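PDB 4L9P: CaaX farnesyltransferase beta subunit Ram1 from Aspergillus fumigatus, which probably transfers, together with its alpha subunit, a farnesyl group from farnesyl diphosphate to a cysteine fourth from the C terminus of target proteins, its own part being peptide binding. Local coordinates for residues Gln94-Leu105 and Pro352-Leu363; Asn117-Arg126 and Ile482-Leu491. One frame throughout, in Å; residues are numbered along the deposited sequence. Where two conformers were deposited one is given.

How the contacts relate
Helix 89-105 supplies the first half of contact 1, and the loop 117-126 that follows supplies the first half of contact 2; each of these two early segments meets a segment far later in the chain. The chain runs through many helices before 352-363 returns to helix 89-105 and closes contact 1; only later does 482-491 come back to 117-126 and close contact 2. The two closures therefore cross. Their centres are about 20 Å apart and their nearest atoms about 5 Å, without touching. Helix 403-413 packs against both, so the N-terminal region is tied to the ligand-binding loop and to the late C-terminal loop.

Contact 1 of 2, residues Gln94-Leu105 and Pro352-Leu363; sequences QSETVNKCLPLL and PEGGFSGRTNKL. With FII ([(3,7,11-trimethyl-dodeca-2,6,10-trienyloxycarbamoyl)-methyl]-phosphonic acid), chain Q.
Glu-353 OE2 is gripped by Gln-94 NE2 at 2.8 Å and by a water that also donates to Gln-94 OE1. The carboxylate is buried where helix 89-105 packs on a loop of the prenyltransferase alpha-alpha toroid. The amide N-H meets OE2 on its syn side at 158°, although amide and carboxylate planes are 49° apart. A bend at chi2 turns the glutamate's end toward Gln-94 and beside Val-98 CG2. Next to it, Pro-352, after a cis peptide, sets its CG 3.9 Å from both Val-98 CG1 and Leu-102 CD2, while Leu-105 CD1 presses on its carbonyl. Further along, Leu-363 CD2 reaches Gln-94 OE1 (3.4 Å) and the hydroxyl of Thr-97, which is itself bonded to Leu-93 O.

The same loop carries a type II turn, Arg-359 to Lys-362, whose end residues bind the phosphonate of FII, consistent with a site for the substrate's diphosphate. Lys-362 NZ reaches FII O50 at 2.7 Å, and its CD lies over the rim of one face of the Arg-359 guanidinium. Arg-359, whose NH1 has a second partner in Glu-309, sends NE straight at FII O49, 2.8 Å away (167°).

Contact 2 of 2, residues Asn117-Arg126 and Ile482-Leu491; sequences NKYGIPALQR and IGVFTENDRL
Asn-117 and Val-484 open this loop-to-loop contact, which packs the approach to helix 126-135 against a late segment of the alpha-alpha toroid chain. Asn-117 ND2 donates to Val-484 O at 2.8 Å. Its OD1 meanwhile accepts from Tyr-119 N, making an Asx turn within the type I beta turn 117-120, and also from Ile-121 N, which comes from the opposite face of the amide. With CG between its backbone N and carbonyl carbon (chi1 69°), the amide serves its own turn and the other segment at once, and its CB rests on the methyl of Thr-486.

The ring of Tyr-119 follows. Val-484 CG1 sits over its centre, 3.6 Å from the centroid, in a CH-pi contact, and Ile-482 CD1 approaches CE1; the hydroxyl is bonded to Gly-477 O. Ile-121 brings CD1 to 3.3 Å from Val-484 CG2, tighter than usual carbon contact, and also packs on Leu-411 of helix 403-413.

Leu-124 uses both its backbone and its side chain. Its N donates to Asp-489 OD1 (3.0 Å, 163°) from above the carboxylate plane, while its CD2 meets Leu-491 CD2 at 3.7 Å. The other oxygen of Asp-489 accepts from Thr-486 N, so one carboxylate ties Thr-486, just before the 3-10 segment 487-489, to Leu-124 of the other segment.

Arg-126, the first residue of helix 126-135, bends at chi3 (69°) and spends NH1 on two carbonyls, Asn-488 O and Arg-490 O, each 2.9 Å away. The second lies in the guanidinium plane.

Every direct hydrogen bond across the contact thus pairs a side chain with a backbone atom. The charges of Asp-489 and Arg-126, not in contact with each other, are probably stabilised by the peptide groups they bond, and for Asp-489 also by water.

Contact 1 of 2, residues Gln94-Leu105 and Pro352-Leu363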
loop_
_atom_site.group_PDB
_atom_site.type_symbol
_atom_site.label_atom_id
_atom_site.label_comp_id
_atom_site.label_asym_id
_atom_site.label_seq_id
_atom_site.Cartn_x
_atom_site.Cartn_y
_atom_site.Cartn_z
ATOM N N GLN B 94 -19.480 3.211 7.440
ATOM C CA GLN B 94 -19.808 2.763 6.073
ATOM C C GLN B 94 -21.106 3.432 5.590
ATOM O O GLN B 94 -21.140 3.934 4.468
ATOM C CB GLN B 94 -19.876 1.237 6.071
ATOM C CG GLN B 94 -20.279 0.618 4.723
ATOM C CD GLN B 94 -19.345 0.993 3.585
ATOM O OE1 GLN B 94 -18.141 1.200 3.765
ATOM N NE2 GLN B 94 -19.929 1.159 2.399
ATOM N N SER B 95 -22.111 3.454 6.435
ATOM C CA SER B 95 -23.381 4.079 6.091
ATOM C C SER B 95 -23.237 5.558 5.855
ATOM O O SER B 95 -23.801 6.099 4.893
ATOM C CB SER B 95 -24.367 3.821 7.221
ATOM O OG SER B 95 -24.827 2.498 7.082
ATOM N N GLU B 96 -22.460 6.239 6.685
ATOM C CA GLU B 96 -22.212 7.660 6.464
ATOM C C GLU B 96 -21.527 7.908 5.129
ATOM O O GLU B 96 -21.840 8.857 4.438
ATOM C CB GLU B 96 -21.355 8.227 7.577
ATOM C CG GLU B 96 -22.085 8.309 8.923
ATOM C CD GLU B 96 -21.186 8.791 10.056
ATOM O OE1 GLU B 96 -20.016 9.139 9.803
ATOM O OE2 GLU B 96 -21.689 8.820 11.220
ATOM N N THR B 97 -20.593 7.039 4.768
ATOM C CA THR B 97 -19.867 7.229 3.534
ATOM C C THR B 97 -20.805 7.009 2.350
ATOM O O THR B 97 -20.795 7.783 1.375
ATOM C CB THR B 97 -18.673 6.216 3.481
ATOM O OG1 THR B 97 -17.798 6.478 4.583
ATOM C CG2 THR B 97 -17.845 6.388 2.175
ATOM N N VAL B 98 -21.582 5.952 2.378
ATOM C CA VAL B 98 -22.580 5.745 1.316
ATOM C C VAL B 98 -23.509 6.922 1.175
ATOM O O VAL B 98 -23.789 7.380 0.046
ATOM C CB VAL B 98 -23.366 4.417 1.543
ATOM C CG1 VAL B 98 -24.628 4.376 0.647
ATOM C CG2 VAL B 98 -22.471 3.191 1.282
ATOM N N ASN B 99 -23.969 7.459 2.280
ATOM C CA ASN B 99 -24.927 8.564 2.184
ATOM C C ASN B 99 -24.313 9.831 1.689
ATOM O O ASN B 99 -25.016 10.615 0.988
ATOM C CB ASN B 99 -25.579 8.786 3.534
ATOM C CG ASN B 99 -26.488 7.628 3.911
ATOM O OD1 ASN B 99 -26.866 6.839 3.035
ATOM N ND2 ASN B 99 -26.766 7.456 5.192
ATOM N N LYS B 100 -23.048 10.089 1.956
ATOM C CA LYS B 100 -22.355 11.214 1.325
ATOM C C LYS B 100 -22.113 11.013 -0.177
ATOM O O LYS B 100 -22.167 11.977 -0.972
ATOM C CB LYS B 100 -21.018 11.480 2.004
ATOM C CG LYS B 100 -21.131 12.071 3.412
ATOM C CD LYS B 100 -19.743 12.246 4.028
ATOM C CE LYS B 100 -19.908 12.650 5.506
ATOM N NZ LYS B 100 -18.666 12.839 6.282
ATOM N N CYS B 101 -21.878 9.774 -0.578
ATOM C CA CYS B 101 -21.577 9.531 -1.989
ATOM C C CYS B 101 -22.827 9.526 -2.842
ATOM O O CYS B 101 -22.750 9.947 -3.992
ATOM C CB CYS B 101 -20.884 8.177 -2.131
ATOM S SG CYS B 101 -19.175 8.155 -1.603
ATOM N N LEU B 102 -23.985 9.127 -2.327
ATOM C CA LEU B 102 -25.176 8.916 -3.202
ATOM C C LEU B 102 -25.606 10.138 -4.001
ATOM O O LEU B 102 -25.818 10.007 -5.184
ATOM C CB LEU B 102 -26.348 8.258 -2.431
ATOM C CG LEU B 102 -26.164 6.745 -2.242
ATOM C CD1 LEU B 102 -27.160 6.255 -1.233
ATOM C CD2 LEU B 102 -26.341 6.009 -3.595
ATOM N N PRO B 103 -25.680 11.328 -3.382
ATOM C CA PRO B 103 -26.131 12.472 -4.232
ATOM C C PRO B 103 -25.116 12.781 -5.306
ATOM O O PRO B 103 -25.462 13.288 -6.389
ATOM C CB PRO B 103 -26.228 13.649 -3.264
ATOM C CG PRO B 103 -25.724 13.139 -1.962
ATOM C CD PRO B 103 -25.652 11.654 -1.951
ATOM N N LEU B 104 -23.832 12.574 -5.023
ATOM C CA LEU B 104 -22.786 12.823 -6.021
ATOM C C LEU B 104 -22.820 11.755 -7.125
ATOM O O LEU B 104 -22.700 12.104 -8.330
ATOM C CB LEU B 104 -21.434 12.845 -5.308
ATOM C CG LEU B 104 -21.250 14.038 -4.343
ATOM C CD1 LEU B 104 -20.134 13.683 -3.357
ATOM C CD2 LEU B 104 -20.864 15.269 -5.102
ATOM N N LEU B 105 -22.958 10.475 -6.769
ATOM C CA LEU B 105 -23.122 9.444 -7.783
ATOM C C LEU B 105 -24.299 9.718 -8.732
ATOM O O LEU B 105 -24.201 9.480 -9.939
ATOM C CB LEU B 105 -23.317 8.071 -7.127
ATOM C CG LEU B 105 -22.019 7.574 -6.412
ATOM C CD1 LEU B 105 -22.476 6.527 -5.406
ATOM C CD2 LEU B 105 -21.026 6.997 -7.459
ATOM N N PRO B 352 -22.699 1.116 -3.531
ATOM C CA PRO B 352 -22.767 1.949 -4.739
ATOM C C PRO B 352 -21.560 2.858 -4.959
ATOM O O PRO B 352 -21.462 3.484 -6.018
ATOM C CB PRO B 352 -24.047 2.842 -4.478
ATOM C CG PRO B 352 -24.021 2.948 -2.946
ATOM C CD PRO B 352 -23.623 1.556 -2.470
ATOM N N GLU B 353 -20.630 3.001 -3.986
ATOM C CA GLU B 353 -19.572 3.997 -4.172
ATOM C C GLU B 353 -18.777 3.802 -5.451
ATOM O O GLU B 353 -18.440 4.797 -6.108
ATOM C CB GLU B 353 -18.545 3.910 -2.991
ATOM C CG GLU B 353 -19.148 4.114 -1.607
ATOM C CD GLU B 353 -19.460 2.793 -0.916
ATOM O OE1 GLU B 353 -20.299 2.012 -1.413
ATOM O OE2 GLU B 353 -18.866 2.544 0.155
ATOM N N GLY B 354 -18.433 2.554 -5.789
ATOM C CA GLY B 354 -17.687 2.219 -6.996
ATOM C C GLY B 354 -16.183 2.210 -6.800
ATOM O O GLY B 354 -15.511 1.628 -7.649
ATOM N N GLY B 355 -15.657 2.899 -5.776
ATOM C CA GLY B 355 -14.218 2.885 -5.541
ATOM C C GLY B 355 -13.726 1.698 -4.734
ATOM O O GLY B 355 -14.463 0.728 -4.473
ATOM N N PHE B 356 -12.434 1.779 -4.420
ATOM C CA PHE B 356 -11.791 0.676 -3.694
ATOM C C PHE B 356 -11.474 1.101 -2.290
ATOM O O PHE B 356 -11.008 2.214 -2.004
ATOM C CB PHE B 356 -10.430 0.303 -4.333
ATOM C CG PHE B 356 -10.512 -0.069 -5.797
ATOM C CD1 PHE B 356 -11.294 -1.134 -6.233
ATOM C CD2 PHE B 356 -9.728 0.604 -6.698
ATOM C CE1 PHE B 356 -11.312 -1.499 -7.589
ATOM C CE2 PHE B 356 -9.689 0.201 -8.050
ATOM C CZ PHE B 356 -10.486 -0.828 -8.503
ATOM N N SER B 357 -11.644 0.159 -1.372
ATOM C CA SER B 357 -11.109 0.250 0.006
ATOM C C SER B 357 -9.726 -0.417 0.063
ATOM O O SER B 357 -9.322 -1.175 -0.809
ATOM C CB SER B 357 -12.028 -0.567 0.964
ATOM O OG SER B 357 -12.050 -1.950 0.624
ATOM N N GLY B 358 -8.998 -0.092 1.134
ATOM C CA GLY B 358 -7.647 -0.687 1.277
ATOM C C GLY B 358 -7.592 -2.000 1.994
ATOM O O GLY B 358 -6.668 -2.763 1.837
ATOM N N ARG B 359 -8.579 -2.234 2.836
ATOM C CA ARG B 359 -8.604 -3.479 3.645
ATOM C C ARG B 359 -10.016 -3.789 4.064
ATOM O O ARG B 359 -10.932 -2.937 3.992
ATOM C CB ARG B 359 -7.649 -3.393 4.869
ATOM C CG ARG B 359 -7.730 -2.061 5.590
ATOM C CD ARG B 359 -6.791 -2.125 6.868
ATOM N NE ARG B 359 -6.529 -0.780 7.337
ATOM C CZ ARG B 359 -6.343 -0.482 8.636
ATOM N NH1 ARG B 359 -6.253 -1.464 9.563
ATOM N NH2 ARG B 359 -6.160 0.781 8.970
ATOM N N THR B 360 -10.198 -5.062 4.405
ATOM C CA THR B 360 -11.533 -5.562 4.697
ATOM C C THR B 360 -12.221 -4.744 5.789
ATOM O O THR B 360 -11.647 -4.459 6.848
ATOM C CB THR B 360 -11.435 -7.027 5.145
ATOM O OG1 THR B 360 -10.800 -7.728 4.056
ATOM C CG2 THR B 360 -12.816 -7.651 5.489
ATOM N N ASN B 361 -13.499 -4.412 5.516
ATOM C CA ASN B 361 -14.333 -3.670 6.466
ATOM C C ASN B 361 -13.864 -2.241 6.770
ATOM O O ASN B 361 -14.291 -1.649 7.757
ATOM C CB ASN B 361 -14.568 -4.480 7.746
ATOM C CG ASN B 361 -15.767 -5.410 7.623
ATOM O OD1 ASN B 361 -16.804 -5.014 7.048
ATOM N ND2 ASN B 361 -15.679 -6.596 8.189
ATOM N N LYS B 362 -13.049 -1.661 5.860
ATOM C CA LYS B 362 -12.773 -0.227 5.957
ATOM C C LYS B 362 -13.371 0.489 4.741
ATOM O O LYS B 362 -14.180 -0.134 4.015
ATOM C CB LYS B 362 -11.269 0.045 6.168
ATOM C CG LYS B 362 -10.790 -0.534 7.531
ATOM C CD LYS B 362 -9.653 0.234 8.102
ATOM C CE LYS B 362 -10.169 1.511 8.738
ATOM N NZ LYS B 362 -9.088 2.495 9.061
ATOM N N LEU B 363 -13.054 1.754 4.554
ATOM C CA LEU B 363 -13.865 2.570 3.624
ATOM C C LEU B 363 -13.144 2.758 2.301
ATOM O O LEU B 363 -11.913 2.755 2.203
ATOM C CB LEU B 363 -14.063 3.956 4.242
ATOM C CG LEU B 363 -14.768 3.986 5.611
ATOM C CD1 LEU B 363 -14.823 5.420 6.135
ATOM C CD2 LEU B 363 -16.164 3.392 5.509
HETATM C C1 FII Q . 5.330 3.467 -2.446
HETATM C C2 FII Q . 4.638 3.729 -1.135
HETATM C C6 FII Q . 5.385 4.556 -0.177
HETATM C C10 FII Q . 3.511 2.854 -0.764
HETATM C C11 FII Q . 2.772 2.941 0.571
HETATM C C12 FII Q . 1.462 3.745 0.323
HETATM C C15 FII Q . 0.344 3.597 1.351
HETATM C C18 FII Q . -0.957 4.365 1.156
HETATM C C22 FII Q . 0.765 3.074 2.687
HETATM C C23 FII Q . -0.379 2.580 3.559
HETATM C C24 FII Q . 0.058 2.319 4.950
HETATM C C27 FII Q . -1.118 2.277 5.872
HETATM C C30 FII Q . -1.747 0.906 6.048
HETATM C C34 FII Q . -1.101 3.299 6.945
HETATM C C35 FII Q . -2.040 3.251 8.133
HETATM O O36 FII Q . -2.950 4.335 8.105
HETATM N N42 FII Q . -3.698 4.457 6.965
HETATM C C43 FII Q . -5.001 3.961 7.126
HETATM O O44 FII Q . -5.436 3.421 8.154
HETATM C C45 FII Q . -5.868 4.170 5.893
HETATM P P46 FII Q . -7.135 2.825 5.621
HETATM O O49 FII Q . -6.409 1.543 5.784
HETATM O O50 FII Q . -8.268 3.058 6.571
HETATM O O51 FII Q . -7.556 3.084 4.159
HETATM O O HOH W 1 -16.776 2.966 1.946
HETATM O O HOH W 2 -16.661 -0.352 5.536
#

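Contact 2 of 2, residues Asn117-Arg126 and Ile482-Leu491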
loop_
_atom_site.group_PDB
_atom_site.type_symbol
_atom_site.label_atom_id
_atom_site.label_comp_id
_atom_site.label_asym_id
_atom_site.label_seq_id
_atom_site.Cartn_x
_atom_site.Cartn_y
_atom_site.Cartn_z
ATOM N N ASN B 117 -21.979 13.477 -18.904
ATOM C CA ASN B 117 -22.009 12.653 -20.108
ATOM C C ASN B 117 -23.219 11.724 -20.196
ATOM O O ASN B 117 -24.098 11.785 -19.329
ATOM C CB ASN B 117 -20.662 11.890 -20.275
ATOM C CG ASN B 117 -20.444 10.808 -19.218
ATOM O OD1 ASN B 117 -21.370 10.332 -18.623
ATOM N ND2 ASN B 117 -19.193 10.428 -19.026
ATOM N N LYS B 118 -23.251 10.849 -21.201
ATOM C CA LYS B 118 -24.412 9.999 -21.408
ATOM C C LYS B 118 -24.633 8.972 -20.320
ATOM O O LYS B 118 -25.704 8.379 -20.203
ATOM C CB LYS B 118 -24.328 9.317 -22.776
ATOM C CG LYS B 118 -23.088 8.454 -22.948
ATOM C CD LYS B 118 -22.962 7.965 -24.387
ATOM C CE LYS B 118 -21.694 7.100 -24.493
ATOM N NZ LYS B 118 -21.184 6.865 -25.897
ATOM N N TYR B 119 -23.569 8.764 -19.526
ATOM C CA TYR B 119 -23.661 7.849 -18.386
ATOM C C TYR B 119 -23.945 8.629 -17.102
ATOM O O TYR B 119 -23.946 8.005 -16.011
ATOM C CB TYR B 119 -22.320 7.091 -18.198
ATOM C CG TYR B 119 -22.065 6.059 -19.271
ATOM C CD1 TYR B 119 -22.759 4.819 -19.267
ATOM C CD2 TYR B 119 -21.135 6.306 -20.311
ATOM C CE1 TYR B 119 -22.514 3.859 -20.258
ATOM C CE2 TYR B 119 -20.888 5.360 -21.287
ATOM C CZ TYR B 119 -21.567 4.140 -21.255
ATOM O OH TYR B 119 -21.325 3.185 -22.238
ATOM N N GLY B 120 -24.221 9.924 -17.197
ATOM C CA GLY B 120 -24.620 10.706 -16.039
ATOM C C GLY B 120 -23.429 11.184 -15.218
ATOM O O GLY B 120 -23.631 11.609 -14.074
ATOM N N ILE B 121 -22.225 11.156 -15.781
ATOM C CA ILE B 121 -21.005 11.404 -14.986
ATOM C C ILE B 121 -20.383 12.762 -15.377
ATOM O O ILE B 121 -20.308 13.100 -16.585
ATOM C CB ILE B 121 -19.997 10.323 -15.294
ATOM C CG1 ILE B 121 -20.592 8.952 -14.932
ATOM C CG2 ILE B 121 -18.662 10.578 -14.500
ATOM C CD1 ILE B 121 -19.713 7.762 -15.331
ATOM N N PRO B 122 -20.026 13.600 -14.426
ATOM C CA PRO B 122 -19.396 14.883 -14.767
ATOM C C PRO B 122 -18.052 14.736 -15.457
ATOM O O PRO B 122 -17.298 13.780 -15.253
ATOM C CB PRO B 122 -19.269 15.607 -13.409
ATOM C CG PRO B 122 -19.389 14.532 -12.391
ATOM C CD PRO B 122 -20.123 13.366 -12.977
ATOM N N ALA B 123 -17.715 15.715 -16.264
ATOM C CA ALA B 123 -16.393 15.763 -16.864
ATOM C C ALA B 123 -15.288 15.834 -15.825
ATOM O O ALA B 123 -15.452 16.422 -14.736
ATOM C CB ALA B 123 -16.294 17.069 -17.722
ATOM N N LEU B 124 -14.138 15.350 -16.213
ATOM C CA LEU B 124 -12.910 15.643 -15.464
ATOM C C LEU B 124 -12.652 17.153 -15.602
ATOM O O LEU B 124 -12.548 17.690 -16.734
ATOM C CB LEU B 124 -11.760 14.824 -16.038
ATOM C CG LEU B 124 -10.414 15.027 -15.310
ATOM C CD1 LEU B 124 -10.448 14.564 -13.839
ATOM C CD2 LEU B 124 -9.249 14.381 -16.071
ATOM N N GLN B 125 -12.492 17.825 -14.473
ATOM C CA GLN B 125 -12.335 19.302 -14.423
ATOM C C GLN B 125 -10.858 19.659 -14.635
ATOM O O GLN B 125 -10.145 20.057 -13.710
ATOM C CB GLN B 125 -12.944 19.887 -13.122
ATOM C CG GLN B 125 -14.473 19.602 -13.027
ATOM C CD GLN B 125 -15.303 20.249 -14.139
ATOM O OE1 GLN B 125 -15.071 21.431 -14.509
ATOM N NE2 GLN B 125 -16.271 19.481 -14.696
ATOM N N ARG B 126 -10.386 19.436 -15.884
ATOM C CA ARG B 126 -8.956 19.497 -16.173
ATOM C C ARG B 126 -8.326 20.832 -15.806
ATOM O O ARG B 126 -7.285 20.862 -15.146
ATOM C CB ARG B 126 -8.667 19.215 -17.667
ATOM C CG ARG B 126 -9.324 17.925 -18.171
ATOM C CD ARG B 126 -9.082 17.528 -19.721
ATOM N NE ARG B 126 -7.708 17.148 -19.916
ATOM C CZ ARG B 126 -7.295 15.958 -20.235
ATOM N NH1 ARG B 126 -8.138 14.984 -20.555
ATOM N NH2 ARG B 126 -6.004 15.787 -20.266
ATOM N N ILE B 482 -17.003 -1.571 -19.262
ATOM C CA ILE B 482 -17.163 -0.421 -20.136
ATOM C C ILE B 482 -16.439 0.813 -19.652
ATOM O O ILE B 482 -16.104 0.973 -18.425
ATOM C CB ILE B 482 -18.646 -0.051 -20.337
ATOM C CG1 ILE B 482 -19.339 0.130 -18.968
ATOM C CG2 ILE B 482 -19.351 -1.082 -21.226
ATOM C CD1 ILE B 482 -20.818 0.704 -19.064
ATOM N N GLY B 483 -16.136 1.665 -20.613
ATOM C CA GLY B 483 -15.462 2.911 -20.347
ATOM C C GLY B 483 -16.480 4.020 -20.307
ATOM O O GLY B 483 -17.034 4.411 -21.349
ATOM N N VAL B 484 -16.755 4.539 -19.107
ATOM C CA VAL B 484 -17.827 5.541 -18.898
ATOM C C VAL B 484 -17.293 6.948 -18.717
ATOM O O VAL B 484 -18.055 7.906 -18.549
ATOM C CB VAL B 484 -18.792 5.157 -17.737
ATOM C CG1 VAL B 484 -19.375 3.786 -18.001
ATOM C CG2 VAL B 484 -18.039 5.119 -16.361
ATOM N N PHE B 485 -15.969 7.095 -18.783
ATOM C CA PHE B 485 -15.369 8.429 -19.013
ATOM C C PHE B 485 -15.672 8.831 -20.490
ATOM O O PHE B 485 -16.004 7.980 -21.310
ATOM C CB PHE B 485 -13.840 8.321 -18.790
ATOM C CG PHE B 485 -13.216 7.200 -19.556
ATOM C CD1 PHE B 485 -12.773 7.393 -20.874
ATOM C CD2 PHE B 485 -13.087 5.934 -18.982
ATOM C CE1 PHE B 485 -12.274 6.313 -21.640
ATOM C CE2 PHE B 485 -12.591 4.843 -19.736
ATOM C CZ PHE B 485 -12.174 5.051 -21.068
ATOM N N THR B 486 -15.464 10.092 -20.774
ATOM C CA THR B 486 -15.496 10.503 -22.211
ATOM C C THR B 486 -14.055 10.546 -22.730
ATOM O O THR B 486 -13.063 10.592 -21.948
ATOM C CB THR B 486 -16.072 11.915 -22.383
ATOM O OG1 THR B 486 -15.111 12.886 -21.922
ATOM C CG2 THR B 486 -17.440 12.063 -21.714
ATOM N N GLU B 487 -13.873 10.575 -24.057
ATOM C CA GLU B 487 -12.505 10.739 -24.561
ATOM C C GLU B 487 -11.910 12.084 -24.214
ATOM O O GLU B 487 -10.706 12.194 -24.088
ATOM C CB GLU B 487 -12.471 10.481 -26.078
ATOM C CG GLU B 487 -12.662 8.960 -26.338
ATOM C CD GLU B 487 -11.470 8.188 -25.819
ATOM O OE1 GLU B 487 -10.340 8.753 -25.844
ATOM O OE2 GLU B 487 -11.665 7.027 -25.371
ATOM N N ASN B 488 -12.755 13.095 -23.984
ATOM C CA ASN B 488 -12.277 14.369 -23.481
ATOM C C ASN B 488 -11.619 14.233 -22.091
ATOM O O ASN B 488 -10.833 15.105 -21.712
ATOM C CB ASN B 488 -13.407 15.374 -23.375
ATOM C CG ASN B 488 -13.569 16.237 -24.622
ATOM O OD1 ASN B 488 -12.978 15.984 -25.673
ATOM N ND2 ASN B 488 -14.350 17.287 -24.455
ATOM N N ASP B 489 -11.941 13.169 -21.356
ATOM C CA ASP B 489 -11.341 12.929 -20.002
ATOM C C ASP B 489 -10.042 12.100 -20.129
ATOM O O ASP B 489 -9.508 11.677 -19.088
ATOM C CB ASP B 489 -12.337 12.105 -19.165
ATOM C CG ASP B 489 -13.654 12.807 -18.920
ATOM O OD1 ASP B 489 -13.711 14.083 -18.870
ATOM O OD2 ASP B 489 -14.659 12.072 -18.751
ATOM N N ARG B 490 -9.586 11.727 -21.340
ATOM C CA ARG B 490 -8.427 10.828 -21.462
ATOM C C ARG B 490 -7.132 11.431 -20.950
ATOM O O ARG B 490 -6.763 12.556 -21.256
ATOM C CB ARG B 490 -8.264 10.383 -22.946
ATOM C CG ARG B 490 -7.053 9.430 -23.093
ATOM C CD ARG B 490 -6.996 8.744 -24.457
ATOM N NE ARG B 490 -8.132 7.825 -24.612
ATOM C CZ ARG B 490 -8.178 6.601 -24.067
ATOM N NH1 ARG B 490 -7.088 6.119 -23.444
ATOM N NH2 ARG B 490 -9.280 5.843 -24.156
ATOM N N LEU B 491 -6.468 10.629 -20.096
ATOM C CA LEU B 491 -5.177 11.002 -19.548
ATOM C C LEU B 491 -4.060 10.239 -20.212
ATOM O O LEU B 491 -4.299 9.232 -20.897
ATOM C CB LEU B 491 -5.221 10.619 -18.033
ATOM C CG LEU B 491 -6.308 11.348 -17.226
ATOM C CD1 LEU B 491 -6.300 10.831 -15.747
ATOM C CD2 LEU B 491 -6.108 12.870 -17.256
HETATM O O HOH W 3 -17.196 12.509 -18.038
HETATM O O HOH W 4 -12.335 16.471 -19.288
HETATM O O HOH W 5 -4.039 14.213 -20.733
#